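Side-chain contacts in putative oxidoreductase yhhX (Escherichia coli K-12, PDB 3F4L), which is probably an NADP-dependent oxidoreductase of the Gfo/Idh/MocA family, perhaps acting as a scyllo-inositol dehydrogenase: residues Q213-G217 against D218-I222; F333-A336 against S337-V341; V317-S320 against E321-N325; D181-I184 against S185-R189; A103-K106 against E107-L111. All coordinates share one frame; numbering follows the deposited sequence.

Contact 1 (Q213-G217 against D218-I222); sequences QLFYG and DLKAI
Leu214 and Ala221 exchange two nearly straight backbone hydrogen bonds. Leu214 N gives to Ala221 O at 2.8 Å. Ala221 N gives back to Leu214 O at 2.9 Å. Tyr216 and Leu219 form the next hydrogen-bonded pair, with Tyr216 N 2.8 Å from Leu219 O. The return bond, Leu219 N to Tyr216 O, is more bent, and its donor sits above the carbonyl plane. This is the turn end of an antiparallel beta hairpin in the large sheet of the C-terminal alpha/beta domain. A type II' turn closes it. Gly217, at the second position of the turn, has a positive phi of 65°, an angle glycine adopts easily. Gln213, Phe215, Lys220 and Ile222 share one face of the hairpin. Lys220 CG lies over one face of the Phe215 ring in a CH-pi contact, 4.2 Å from the ring centroid. Lys220 CD continues past the ring, 3.7 Å from Phe215 CE2. The lysine chain then bends (chi3 75°), and its NZ makes salt bridges with Asp196 and Glu211 of the second subunit. Beside it, Gln213 CG packs against Ile222 CG1. The other face carries Leu214, Tyr216, Leu219 and Ala221. Here Leu219 CD2 touches Tyr216 CD1 at 4.1 Å, and Ala221 CB lies near the ring edge. Tyr216 OH bonds to Gly188 O, and Ile183 of helix 171-187 covers this side.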
loop_
_atom_site.group_PDB
_atom_site.type_symbol
_atom_site.label_atom_id
_atom_site.label_comp_id
_atom_site.label_asym_id
_atom_site.label_seq_id
_atom_site.Cartn_x
_atom_site.Cartn_y
_atom_site.Cartn_z
ATOM N N GLN A 213 8.447 -2.633 -3.240
ATOM C CA GLN A 213 7.492 -2.963 -4.285
ATOM C C GLN A 213 8.242 -3.658 -5.401
ATOM O O GLN A 213 9.137 -3.076 -6.019
ATOM C CB GLN A 213 6.820 -1.695 -4.804
ATOM C CG GLN A 213 6.085 -0.933 -3.708
ATOM C CD GLN A 213 5.232 0.206 -4.231
ATOM O OE1 GLN A 213 4.477 0.818 -3.474
ATOM N NE2 GLN A 213 5.346 0.499 -5.523
ATOM N N LEU A 214 7.893 -4.916 -5.637
ATOM C CA LEU A 214 8.540 -5.706 -6.672
ATOM C C LEU A 214 7.622 -5.803 -7.876
ATOM O O LEU A 214 6.481 -6.252 -7.759
ATOM C CB LEU A 214 8.864 -7.106 -6.142
ATOM C CG LEU A 214 9.975 -7.215 -5.087
ATOM C CD1 LEU A 214 9.598 -6.437 -3.833
ATOM C CD2 LEU A 214 10.207 -8.685 -4.746
ATOM N N PHE A 215 8.119 -5.389 -9.037
ATOM C CA PHE A 215 7.306 -5.427 -10.241
ATOM C C PHE A 215 7.639 -6.590 -11.162
ATOM O O PHE A 215 8.797 -6.835 -11.471
ATOM C CB PHE A 215 7.453 -4.112 -11.012
ATOM C CG PHE A 215 7.080 -2.899 -10.214
ATOM C CD1 PHE A 215 7.884 -2.471 -9.167
ATOM C CD2 PHE A 215 5.925 -2.181 -10.510
ATOM C CE1 PHE A 215 7.558 -1.346 -8.424
ATOM C CE2 PHE A 215 5.583 -1.054 -9.773
ATOM C CZ PHE A 215 6.403 -0.631 -8.724
ATOM N N TYR A 216 6.610 -7.317 -11.582
ATOM C CA TYR A 216 6.777 -8.433 -12.511
ATOM C C TYR A 216 5.811 -8.130 -13.646
ATOM O O TYR A 216 4.640 -8.505 -13.602
ATOM C CB TYR A 216 6.417 -9.770 -11.855
ATOM C CG TYR A 216 7.239 -10.114 -10.632
ATOM C CD1 TYR A 216 6.888 -9.630 -9.365
ATOM C CD2 TYR A 216 8.352 -10.950 -10.732
ATOM C CE1 TYR A 216 7.625 -9.976 -8.228
ATOM C CE2 TYR A 216 9.091 -11.305 -9.599
ATOM C CZ TYR A 216 8.718 -10.815 -8.350
ATOM O OH TYR A 216 9.431 -11.190 -7.223
ATOM N N GLY A 217 6.308 -7.429 -14.656
ATOM C CA GLY A 217 5.454 -7.054 -15.762
ATOM C C GLY A 217 4.411 -6.112 -15.203
ATOM O O GLY A 217 4.754 -5.113 -14.571
ATOM N N ASP A 218 3.140 -6.442 -15.407
ATOM C CA ASP A 218 2.045 -5.621 -14.918
ATOM C C ASP A 218 1.673 -5.964 -13.481
ATOM O O ASP A 218 0.791 -5.337 -12.905
ATOM C CB ASP A 218 0.813 -5.807 -15.803
ATOM C CG ASP A 218 0.996 -5.217 -17.186
ATOM O OD1 ASP A 218 1.222 -3.991 -17.290
ATOM O OD2 ASP A 218 0.910 -5.980 -18.170
ATOM N N LEU A 219 2.336 -6.965 -12.905
ATOM C CA LEU A 219 2.046 -7.373 -11.536
ATOM C C LEU A 219 2.924 -6.642 -10.531
ATOM O O LEU A 219 4.120 -6.485 -10.759
ATOM C CB LEU A 219 2.277 -8.872 -11.364
ATOM C CG LEU A 219 2.406 -9.305 -9.902
ATOM C CD1 LEU A 219 1.046 -9.244 -9.227
ATOM C CD2 LEU A 219 2.982 -10.707 -9.834
ATOM N N LYS A 220 2.325 -6.212 -9.421
ATOM C CA LYS A 220 3.070 -5.534 -8.366
ATOM C C LYS A 220 2.849 -6.238 -7.027
ATOM O O LYS A 220 1.708 -6.453 -6.601
ATOM C CB LYS A 220 2.668 -4.052 -8.240
ATOM C CG LYS A 220 3.527 -3.281 -7.219
ATOM C CD LYS A 220 3.189 -1.797 -7.100
ATOM C CE LYS A 220 1.910 -1.549 -6.326
ATOM N NZ LYS A 220 1.609 -0.083 -6.232
ATOM N N ALA A 221 3.954 -6.616 -6.387
ATOM C CA ALA A 221 3.926 -7.281 -5.094
ATOM C C ALA A 221 4.532 -6.323 -4.075
ATOM O O ALA A 221 5.677 -5.878 -4.215
ATOM C CB ALA A 221 4.733 -8.570 -5.140
ATOM N N ILE A 222 3.757 -6.023 -3.043
ATOM C CA ILE A 222 4.172 -5.108 -1.991
ATOM C C ILE A 222 4.511 -5.828 -0.685
ATOM O O ILE A 222 3.746 -6.661 -0.201
ATOM C CB ILE A 222 3.052 -4.083 -1.734
ATOM C CG1 ILE A 222 2.892 -3.189 -2.973
ATOM C CG2 ILE A 222 3.361 -3.259 -0.497
ATOM C CD1 ILE A 222 1.719 -2.217 -2.893
#

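Contact 2 (F333-A336 against S337-V341); sequences FEQA and SPSTV
The loop between helix 319-331 and strand 339-342, the outermost strand of the sheet within this chain, turns back on itself here, with a cis peptide bond before Pro338. Gln335 and Ser339 face each other across the bend. Gln335 CG comes within 3.4 Å of Ser339 CB, a close carbon contact. CG of Gln335 sits between its own backbone N and carbonyl carbon (chi1 56°), which brings the chain over the serine. Beyond it, Gln335 NE2 approaches Val341 CG1 at 4.0 Å. No direct hydrogen bond joins the two segments. Two waters do this work, both at Ser339 OG. One accepts from Ser339 OG at 2.8 Å and donates to Gln335 O at 3.1 Å. The other donates to Ser339 OG at 2.7 Å and accepts from Gln335 N at 3.3 Å. Glu334 OE1 also lies near Val341 CG1, while its charge is paired with Arg331. Ser339 and Val341 bond through their backbones to strand 192-198. Thr340 points away from the loop, and its OG1 bonds to Thr340 OG1 of the second subunit. The serine hydroxyl thus acts as both donor and acceptor, and the polar link between loop and strand runs through water.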
loop_
_atom_site.group_PDB
_atom_site.type_symbol
_atom_site.label_atom_id
_atom_site.label_comp_id
_atom_site.label_asym_id
_atom_site.label_seq_id
_atom_site.Cartn_x
_atom_site.Cartn_y
_atom_site.Cartn_z
ATOM N N PHE A 333 19.862 0.300 -0.268
ATOM C CA PHE A 333 20.697 1.327 0.345
ATOM C C PHE A 333 21.695 1.897 -0.669
ATOM O O PHE A 333 22.675 2.547 -0.308
ATOM C CB PHE A 333 21.414 0.731 1.565
ATOM C CG PHE A 333 20.471 0.269 2.639
ATOM C CD1 PHE A 333 19.861 1.185 3.491
ATOM C CD2 PHE A 333 20.125 -1.072 2.746
ATOM C CE1 PHE A 333 18.919 0.770 4.426
ATOM C CE2 PHE A 333 19.181 -1.493 3.680
ATOM C CZ PHE A 333 18.578 -0.569 4.521
ATOM N N GLU A 334 21.415 1.654 -1.943
ATOM C CA GLU A 334 22.255 2.128 -3.036
ATOM C C GLU A 334 22.181 3.651 -3.101
ATOM O O GLU A 334 23.187 4.325 -3.316
ATOM C CB GLU A 334 21.768 1.517 -4.348
ATOM C CG GLU A 334 22.716 1.666 -5.510
ATOM C CD GLU A 334 22.239 0.892 -6.718
ATOM O OE1 GLU A 334 21.208 1.280 -7.306
ATOM O OE2 GLU A 334 22.890 -0.113 -7.068
ATOM N N GLN A 335 20.978 4.186 -2.920
ATOM C CA GLN A 335 20.767 5.627 -2.927
ATOM C C GLN A 335 19.765 5.986 -1.833
ATOM O O GLN A 335 19.147 5.100 -1.237
ATOM C CB GLN A 335 20.285 6.097 -4.309
ATOM C CG GLN A 335 19.042 5.421 -4.832
ATOM C CD GLN A 335 18.838 5.653 -6.324
ATOM O OE1 GLN A 335 18.900 6.789 -6.806
ATOM N NE2 GLN A 335 18.585 4.571 -7.064
ATOM N N ALA A 336 19.621 7.275 -1.548
ATOM C CA ALA A 336 18.695 7.716 -0.512
ATOM C C ALA A 336 17.258 7.317 -0.838
ATOM O O ALA A 336 16.867 7.271 -2.008
ATOM C CB ALA A 336 18.786 9.238 -0.335
ATOM N N SER A 337 16.481 7.030 0.205
ATOM C CA SER A 337 15.077 6.650 0.055
ATOM C C SER A 337 14.198 7.901 -0.028
ATOM O O SER A 337 14.472 8.905 0.627
ATOM C CB SER A 337 14.640 5.787 1.239
ATOM O OG SER A 337 13.254 5.504 1.180
ATOM N N PRO A 338 13.115 7.851 -0.825
ATOM C CA PRO A 338 12.674 6.716 -1.642
ATOM C C PRO A 338 13.426 6.616 -2.956
ATOM O O PRO A 338 13.925 7.616 -3.469
ATOM C CB PRO A 338 11.198 7.012 -1.859
ATOM C CG PRO A 338 11.211 8.490 -2.047
ATOM C CD PRO A 338 12.157 8.968 -0.933
ATOM N N SER A 339 13.511 5.410 -3.502
ATOM C CA SER A 339 14.194 5.213 -4.775
ATOM C C SER A 339 13.633 4.020 -5.540
ATOM O O SER A 339 12.899 3.199 -4.995
ATOM C CB SER A 339 15.696 5.005 -4.551
ATOM O OG SER A 339 15.972 3.719 -4.012
ATOM N N THR A 340 13.982 3.930 -6.816
ATOM C CA THR A 340 13.540 2.820 -7.643
ATOM C C THR A 340 14.753 2.317 -8.415
ATOM O O THR A 340 15.673 3.086 -8.714
ATOM C CB THR A 340 12.444 3.254 -8.635
ATOM O OG1 THR A 340 11.353 3.848 -7.920
ATOM C CG2 THR A 340 11.925 2.053 -9.411
ATOM N N VAL A 341 14.766 1.025 -8.716
ATOM C CA VAL A 341 15.865 0.426 -9.458
ATOM C C VAL A 341 15.337 -0.663 -10.385
ATOM O O VAL A 341 14.266 -1.232 -10.157
ATOM C CB VAL A 341 16.904 -0.228 -8.518
ATOM C CG1 VAL A 341 17.390 0.783 -7.478
ATOM C CG2 VAL A 341 16.292 -1.441 -7.839
HETATM O O HOH W 1 16.484 3.561 -1.314
HETATM O O HOH W 2 18.428 2.505 -4.156
#

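Contact 3 (V317-S320 against E321-N325); sequences VKES and EVLTN
The backbone passes from extended at Val317 and Lys318, the N-cap residue, into helix 319-331 of the C-terminal alpha/beta domain. Glu321, at N3, folds its side chain back to this helix start. Its OE1 accepts from Lys318 N at 2.8 Å, with an N-H...O angle of 166°. This is one half of a capping box; Lys318 does not make the reciprocal side-chain bond. The donor meets the anti side of the carboxylate, 30° out of its plane. CG of Glu321 points away from its carbonyl carbon (chi1 -58°), and the extended chain carries the carboxylate back beside Lys318. The lysine side chain crosses at a slant, CB 3.5 Å from Glu321 OE1. Lys318 NZ and Glu321 OE2 are 4.9 Å apart, so the charges do not touch. Arg126 makes a salt bridge with the same OE1. Replacing Glu321 by an alanine would probably leave Lys318 N without this acceptor and cost Arg126 one carboxylate partner, leaving it Asp181. Lys318 O accepts from Val322 N, and Leu323 N to Glu319 O follows as the next bond. On the flank facing strand 119-121, Val317 and Val322 cross at about a right angle. Their methyls pack tightly, with Val317 CG1 3.4 Å from Val322 CG2.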
loop_
_atom_site.group_PDB
_atom_site.type_symbol
_atom_site.label_atom_id
_atom_site.label_comp_id
_atom_site.label_asym_id
_atom_site.label_seq_id
_atom_site.Cartn_x
_atom_site.Cartn_y
_atom_site.Cartn_z
ATOM N N VAL A 317 14.804 -24.265 -1.839
ATOM C CA VAL A 317 15.078 -22.881 -2.208
ATOM C C VAL A 317 16.021 -22.873 -3.416
ATOM O O VAL A 317 17.067 -23.530 -3.398
ATOM C CB VAL A 317 15.761 -22.100 -1.056
ATOM C CG1 VAL A 317 16.108 -20.688 -1.514
ATOM C CG2 VAL A 317 14.838 -22.033 0.155
ATOM N N LYS A 318 15.665 -22.132 -4.459
ATOM C CA LYS A 318 16.522 -22.068 -5.634
ATOM C C LYS A 318 17.630 -21.036 -5.425
ATOM O O LYS A 318 17.419 -20.000 -4.779
ATOM C CB LYS A 318 15.709 -21.698 -6.881
ATOM C CG LYS A 318 14.502 -22.595 -7.128
ATOM C CD LYS A 318 13.946 -22.421 -8.539
ATOM C CE LYS A 318 13.522 -20.993 -8.820
ATOM N NZ LYS A 318 13.051 -20.846 -10.224
ATOM N N GLU A 319 18.805 -21.326 -5.982
ATOM C CA GLU A 319 19.964 -20.438 -5.883
ATOM C C GLU A 319 19.606 -19.021 -6.342
ATOM O O GLU A 319 19.944 -18.042 -5.676
ATOM C CB GLU A 319 21.120 -20.998 -6.739
ATOM C CG GLU A 319 22.459 -20.256 -6.619
ATOM C CD GLU A 319 23.561 -20.873 -7.500
ATOM O OE1 GLU A 319 23.729 -22.114 -7.454
ATOM O OE2 GLU A 319 24.261 -20.123 -8.225
ATOM N N SER A 320 18.917 -18.918 -7.477
ATOM C CA SER A 320 18.532 -17.619 -8.021
ATOM C C SER A 320 17.651 -16.813 -7.072
ATOM O O SER A 320 17.729 -15.592 -7.041
ATOM C CB SER A 320 17.813 -17.784 -9.365
ATOM O OG SER A 320 16.597 -18.501 -9.232
ATOM N N GLU A 321 16.809 -17.490 -6.302
ATOM C CA GLU A 321 15.939 -16.794 -5.357
ATOM C C GLU A 321 16.778 -16.182 -4.238
ATOM O O GLU A 321 16.505 -15.082 -3.761
ATOM C CB GLU A 321 14.910 -17.769 -4.770
ATOM C CG GLU A 321 14.060 -18.437 -5.845
ATOM C CD GLU A 321 13.078 -19.460 -5.296
ATOM O OE1 GLU A 321 13.489 -20.351 -4.528
ATOM O OE2 GLU A 321 11.887 -19.381 -5.647
ATOM N N VAL A 322 17.815 -16.896 -3.825
ATOM C CA VAL A 322 18.675 -16.404 -2.762
ATOM C C VAL A 322 19.450 -15.181 -3.236
ATOM O O VAL A 322 19.518 -14.180 -2.536
ATOM C CB VAL A 322 19.664 -17.499 -2.297
ATOM C CG1 VAL A 322 20.545 -16.975 -1.186
ATOM C CG2 VAL A 322 18.890 -18.710 -1.826
ATOM N N LEU A 323 20.020 -15.257 -4.437
ATOM C CA LEU A 323 20.794 -14.143 -4.974
ATOM C C LEU A 323 19.916 -12.915 -5.242
ATOM O O LEU A 323 20.347 -11.776 -5.044
ATOM C CB LEU A 323 21.504 -14.572 -6.262
ATOM C CG LEU A 323 22.583 -15.654 -6.088
ATOM C CD1 LEU A 323 23.163 -16.048 -7.441
ATOM C CD2 LEU A 323 23.670 -15.131 -5.177
ATOM N N THR A 324 18.687 -13.145 -5.696
ATOM C CA THR A 324 17.792 -12.029 -5.972
ATOM C C THR A 324 17.450 -11.316 -4.655
ATOM O O THR A 324 17.399 -10.088 -4.599
ATOM C CB THR A 324 16.498 -12.504 -6.673
ATOM O OG1 THR A 324 16.815 -13.021 -7.975
ATOM C CG2 THR A 324 15.525 -11.357 -6.817
ATOM N N ASN A 325 17.239 -12.089 -3.593
ATOM C CA ASN A 325 16.909 -11.516 -2.285
ATOM C C ASN A 325 18.048 -10.621 -1.777
ATOM O O ASN A 325 17.832 -9.457 -1.423
ATOM C CB ASN A 325 16.632 -12.648 -1.287
ATOM C CG ASN A 325 15.846 -12.191 -0.079
ATOM O OD1 ASN A 325 14.887 -12.852 0.332
ATOM N ND2 ASN A 325 16.249 -11.073 0.509
#

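Contact 4 (D181-I184 against S185-R189); sequences DQII and SLFGR
With Ser185 OG set between its backbone N and carbonyl carbon (chi1 78°), the hydroxyl is turned back along the helix to Gln182 O. It donates to that oxygen at 2.8 Å, tilted from the carbonyl plane. Phe187 has its CG opposite its carbonyl carbon (chi1 -52°), which swings the ring beside Ile183. Ile183 CG2 lies at the ring edge, in plane, 3.9 Å from Phe187 CD2. Leu186 CB sits over the ring centre. This is the C-terminal end of helix 171-187. Ser185 N bonds to Asp181 O at 2.8 Å. Ile183 O then takes two donors. Phe187 N makes the regular bond at 2.9 Å, and Leu186 N comes from above the carbonyl plane at 3.1 Å. Gly188 leaves the helix with a positive phi of 91°, while its N still reaches Ile184 O at 2.7 Å. Phe187 also packs on Leu219 of the beta hairpin, and Ser185 and Leu186 on Phe131 of helix 129-140. Gln182 O is gripped by the serine hydroxyl and by a weak bond from Leu186 N. The carbonyls of Gln182, Ile183 and Ile184 thus keep donors, partly from a serine hydroxyl and a shorter i to i+3 amide bond.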
loop_
_atom_site.group_PDB
_atom_site.type_symbol
_atom_site.label_atom_id
_atom_site.label_comp_id
_atom_site.label_asym_id
_atom_site.label_seq_id
_atom_site.Cartn_x
_atom_site.Cartn_y
_atom_site.Cartn_z
ATOM N N ASP A 181 11.341 -13.050 0.441
ATOM C CA ASP A 181 11.609 -14.420 0.006
ATOM C C ASP A 181 10.302 -15.112 -0.398
ATOM O O ASP A 181 10.262 -15.855 -1.379
ATOM C CB ASP A 181 12.269 -15.227 1.121
ATOM C CG ASP A 181 12.388 -16.696 0.774
ATOM O OD1 ASP A 181 13.274 -17.054 -0.040
ATOM O OD2 ASP A 181 11.583 -17.491 1.305
ATOM N N GLN A 182 9.234 -14.866 0.356
ATOM C CA GLN A 182 7.941 -15.474 0.033
ATOM C C GLN A 182 7.476 -15.004 -1.347
ATOM O O GLN A 182 7.003 -15.799 -2.155
ATOM C CB GLN A 182 6.890 -15.084 1.075
ATOM C CG GLN A 182 7.150 -15.640 2.461
ATOM C CD GLN A 182 6.099 -15.211 3.471
ATOM O OE1 GLN A 182 5.685 -14.057 3.489
ATOM N NE2 GLN A 182 5.683 -16.141 4.339
ATOM N N ILE A 183 7.603 -13.703 -1.611
ATOM C CA ILE A 183 7.173 -13.162 -2.901
ATOM C C ILE A 183 8.036 -13.742 -4.017
ATOM O O ILE A 183 7.537 -14.141 -5.073
ATOM C CB ILE A 183 7.263 -11.602 -2.927
ATOM C CG1 ILE A 183 6.299 -11.004 -1.905
ATOM C CG2 ILE A 183 6.940 -11.081 -4.320
ATOM C CD1 ILE A 183 4.860 -11.546 -2.016
ATOM N N ILE A 184 9.337 -13.798 -3.776
ATOM C CA ILE A 184 10.256 -14.338 -4.766
ATOM C C ILE A 184 9.957 -15.816 -5.064
ATOM O O ILE A 184 10.020 -16.242 -6.216
ATOM C CB ILE A 184 11.727 -14.141 -4.290
ATOM C CG1 ILE A 184 12.084 -12.651 -4.378
ATOM C CG2 ILE A 184 12.673 -14.982 -5.110
ATOM C CD1 ILE A 184 13.324 -12.257 -3.618
ATOM N N SER A 185 9.611 -16.595 -4.039
ATOM C CA SER A 185 9.310 -18.007 -4.258
ATOM C C SER A 185 8.064 -18.175 -5.139
ATOM O O SER A 185 7.899 -19.204 -5.782
ATOM C CB SER A 185 9.083 -18.729 -2.926
ATOM O OG SER A 185 7.784 -18.446 -2.416
ATOM N N LEU A 186 7.191 -17.173 -5.170
ATOM C CA LEU A 186 5.965 -17.248 -5.978
ATOM C C LEU A 186 6.130 -16.717 -7.392
ATOM O O LEU A 186 5.615 -17.297 -8.349
ATOM C CB LEU A 186 4.832 -16.421 -5.350
ATOM C CG LEU A 186 4.324 -16.721 -3.943
ATOM C CD1 LEU A 186 3.269 -15.687 -3.537
ATOM C CD2 LEU A 186 3.750 -18.120 -3.913
ATOM N N PHE A 187 6.838 -15.598 -7.508
ATOM C CA PHE A 187 6.990 -14.927 -8.787
ATOM C C PHE A 187 8.384 -14.838 -9.382
ATOM O O PHE A 187 8.527 -14.503 -10.543
ATOM C CB PHE A 187 6.384 -13.528 -8.668
ATOM C CG PHE A 187 4.972 -13.524 -8.120
ATOM C CD1 PHE A 187 3.952 -14.188 -8.787
ATOM C CD2 PHE A 187 4.673 -12.863 -6.937
ATOM C CE1 PHE A 187 2.655 -14.193 -8.288
ATOM C CE2 PHE A 187 3.376 -12.859 -6.427
ATOM C CZ PHE A 187 2.365 -13.525 -7.101
ATOM N N GLY A 188 9.412 -15.126 -8.593
ATOM C CA GLY A 188 10.757 -15.076 -9.133
ATOM C C GLY A 188 11.479 -13.747 -9.008
ATOM O O GLY A 188 11.349 -13.043 -8.007
ATOM N N ARG A 189 12.247 -13.424 -10.045
ATOM C CA ARG A 189 13.055 -12.207 -10.123
ATOM C C ARG A 189 12.264 -11.045 -10.736
ATOM O O ARG A 189 11.837 -11.110 -11.891
ATOM C CB ARG A 189 14.283 -12.496 -10.988
ATOM C CG ARG A 189 15.637 -12.091 -10.427
ATOM C CD ARG A 189 16.763 -12.648 -11.328
ATOM N NE ARG A 189 18.026 -12.873 -10.612
ATOM C CZ ARG A 189 19.123 -13.408 -11.156
ATOM N NH1 ARG A 189 19.132 -13.780 -12.432
ATOM N NH2 ARG A 189 20.216 -13.581 -10.421
#

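Contact 5 (A103-K106 against E107-L111); sequences AQAK and ELFAL
Phe109 turns its ring back toward Ala105, one helical turn earlier. Both lie on helix 102-115 of the Rossmann domain, in the beta-alpha-beta unit between strands 91-94 and 119-121. Phe109 CB lies 3.9 Å from the carbonyl oxygens of both Ala105 and Lys106. CG is opposite the residue's own carbonyl carbon (chi1 -69°), which tips the ring back along the helix. CG then stands 3.6 Å from Ala105 O. CD2 comes closer still, 3.1 Å from the same oxygen, and also meets Glu319 CG of helix 319-331. The oxygen approaches the ring obliquely, while Lys106 CA lies at the ring edge, near its plane. CE2 is the ring atom that meets the alanine methyl, 4.4 Å from Ala105 CB. At the end of the ring, CZ meets Val322 CB, again on helix 319-331, in the C-terminal domain. The ring also meets that of Phe98. A serine at Phe109 would probably lose this packing and open a gap between Ala105, Phe98 and Val322. Beneath the side chains runs regular helical bonding. Phe109 N gives to Ala105 O at 3.1 Å, with an N-H...O angle of 161°, so this carbonyl has both an amide and a ring for neighbours. Leu108 N bonds in the same way to Gln104 O, and Leu108 faces Phe79 of helix 78-87. Glu107 CB rests 3.4 Å from Gln104 O.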
loop_
_atom_site.group_PDB
_atom_site.type_symbol
_atom_site.label_atom_id
_atom_site.label_comp_id
_atom_site.label_asym_id
_atom_site.label_seq_id
_atom_site.Cartn_x
_atom_site.Cartn_y
_atom_site.Cartn_z
ATOM N N ALA A 103 28.419 -11.290 -3.349
ATOM C CA ALA A 103 29.608 -11.996 -3.819
ATOM C C ALA A 103 29.906 -13.228 -2.948
ATOM O O ALA A 103 30.159 -14.314 -3.470
ATOM C CB ALA A 103 30.811 -11.046 -3.829
ATOM N N GLN A 104 29.877 -13.067 -1.627
ATOM C CA GLN A 104 30.136 -14.200 -0.740
ATOM C C GLN A 104 29.113 -15.307 -0.962
ATOM O O GLN A 104 29.450 -16.490 -0.912
ATOM C CB GLN A 104 30.105 -13.766 0.726
ATOM C CG GLN A 104 31.351 -13.042 1.173
ATOM C CD GLN A 104 31.247 -12.536 2.592
ATOM O OE1 GLN A 104 30.527 -11.575 2.871
ATOM N NE2 GLN A 104 31.958 -13.185 3.503
ATOM N N ALA A 105 27.862 -14.921 -1.195
ATOM C CA ALA A 105 26.808 -15.896 -1.440
ATOM C C ALA A 105 27.161 -16.661 -2.709
ATOM O O ALA A 105 27.108 -17.889 -2.749
ATOM C CB ALA A 105 25.471 -15.196 -1.611
ATOM N N LYS A 106 27.539 -15.922 -3.746
ATOM C CA LYS A 106 27.897 -16.543 -5.010
ATOM C C LYS A 106 29.080 -17.482 -4.830
ATOM O O LYS A 106 29.152 -18.521 -5.478
ATOM C CB LYS A 106 28.219 -15.469 -6.053
ATOM C CG LYS A 106 27.008 -14.628 -6.435
ATOM C CD LYS A 106 27.302 -13.674 -7.587
ATOM C CE LYS A 106 26.026 -12.976 -8.017
ATOM N NZ LYS A 106 26.249 -11.886 -9.000
ATOM N N GLU A 107 29.995 -17.116 -3.937
ATOM C CA GLU A 107 31.179 -17.925 -3.660
ATOM C C GLU A 107 30.805 -19.227 -2.948
ATOM O O GLU A 107 31.382 -20.285 -3.207
ATOM C CB GLU A 107 32.154 -17.133 -2.792
ATOM C CG GLU A 107 33.520 -17.772 -2.656
ATOM C CD GLU A 107 34.464 -16.924 -1.828
ATOM O OE1 GLU A 107 34.434 -15.681 -1.988
ATOM O OE2 GLU A 107 35.240 -17.494 -1.031
ATOM N N LEU A 108 29.836 -19.138 -2.045
ATOM C CA LEU A 108 29.370 -20.299 -1.298
ATOM C C LEU A 108 28.720 -21.320 -2.245
ATOM O O LEU A 108 28.956 -22.522 -2.129
ATOM C CB LEU A 108 28.368 -19.838 -0.231
ATOM C CG LEU A 108 28.608 -20.134 1.253
ATOM C CD1 LEU A 108 30.057 -19.908 1.647
ATOM C CD2 LEU A 108 27.683 -19.255 2.076
ATOM N N PHE A 109 27.908 -20.841 -3.185
ATOM C CA PHE A 109 27.245 -21.728 -4.137
ATOM C C PHE A 109 28.251 -22.405 -5.081
ATOM O O PHE A 109 28.126 -23.594 -5.380
ATOM C CB PHE A 109 26.202 -20.951 -4.950
ATOM C CG PHE A 109 25.011 -20.507 -4.151
ATOM C CD1 PHE A 109 24.220 -21.441 -3.482
ATOM C CD2 PHE A 109 24.657 -19.167 -4.093
ATOM C CE1 PHE A 109 23.088 -21.043 -2.775
ATOM C CE2 PHE A 109 23.530 -18.756 -3.390
ATOM C CZ PHE A 109 22.742 -19.699 -2.728
ATOM N N ALA A 110 29.248 -21.652 -5.543
ATOM C CA ALA A 110 30.263 -22.215 -6.433
ATOM C C ALA A 110 31.008 -23.351 -5.726
ATOM O O ALA A 110 31.188 -24.438 -6.284
ATOM C CB ALA A 110 31.236 -21.134 -6.867
ATOM N N LEU A 111 31.431 -23.094 -4.493
ATOM C CA LEU A 111 32.128 -24.102 -3.707
ATOM C C LEU A 111 31.259 -25.349 -3.530
ATOM O O LEU A 111 31.710 -26.470 -3.763
ATOM C CB LEU A 111 32.494 -23.535 -2.335
ATOM C CG LEU A 111 33.098 -24.525 -1.334
ATOM C CD1 LEU A 111 34.324 -25.196 -1.947
ATOM C CD2 LEU A 111 33.472 -23.795 -0.052
#

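Contact 1 is the most buried, yet its charged ends reach the second subunit. Contact 2 lies on the same sheet and also touches that subunit, but it is more exposed and joined by water. Contacts 3, 4 and 5 are partly buried helical turns. Contact 3 is a helix start, contact 4 a helix end and contact 5 lies within a helix. Contact 4 links contacts 1 and 3: Ala221 CB meets Ile183 CG2 at 3.4 Å, and Arg189 NE probably bonds Thr324 OG1. Contact 3 meets contact 5 by packing across the two domains. A carboxylate at the helix start marks contact 3, whereas contact 5 rests on backbone bonds and one aromatic ring.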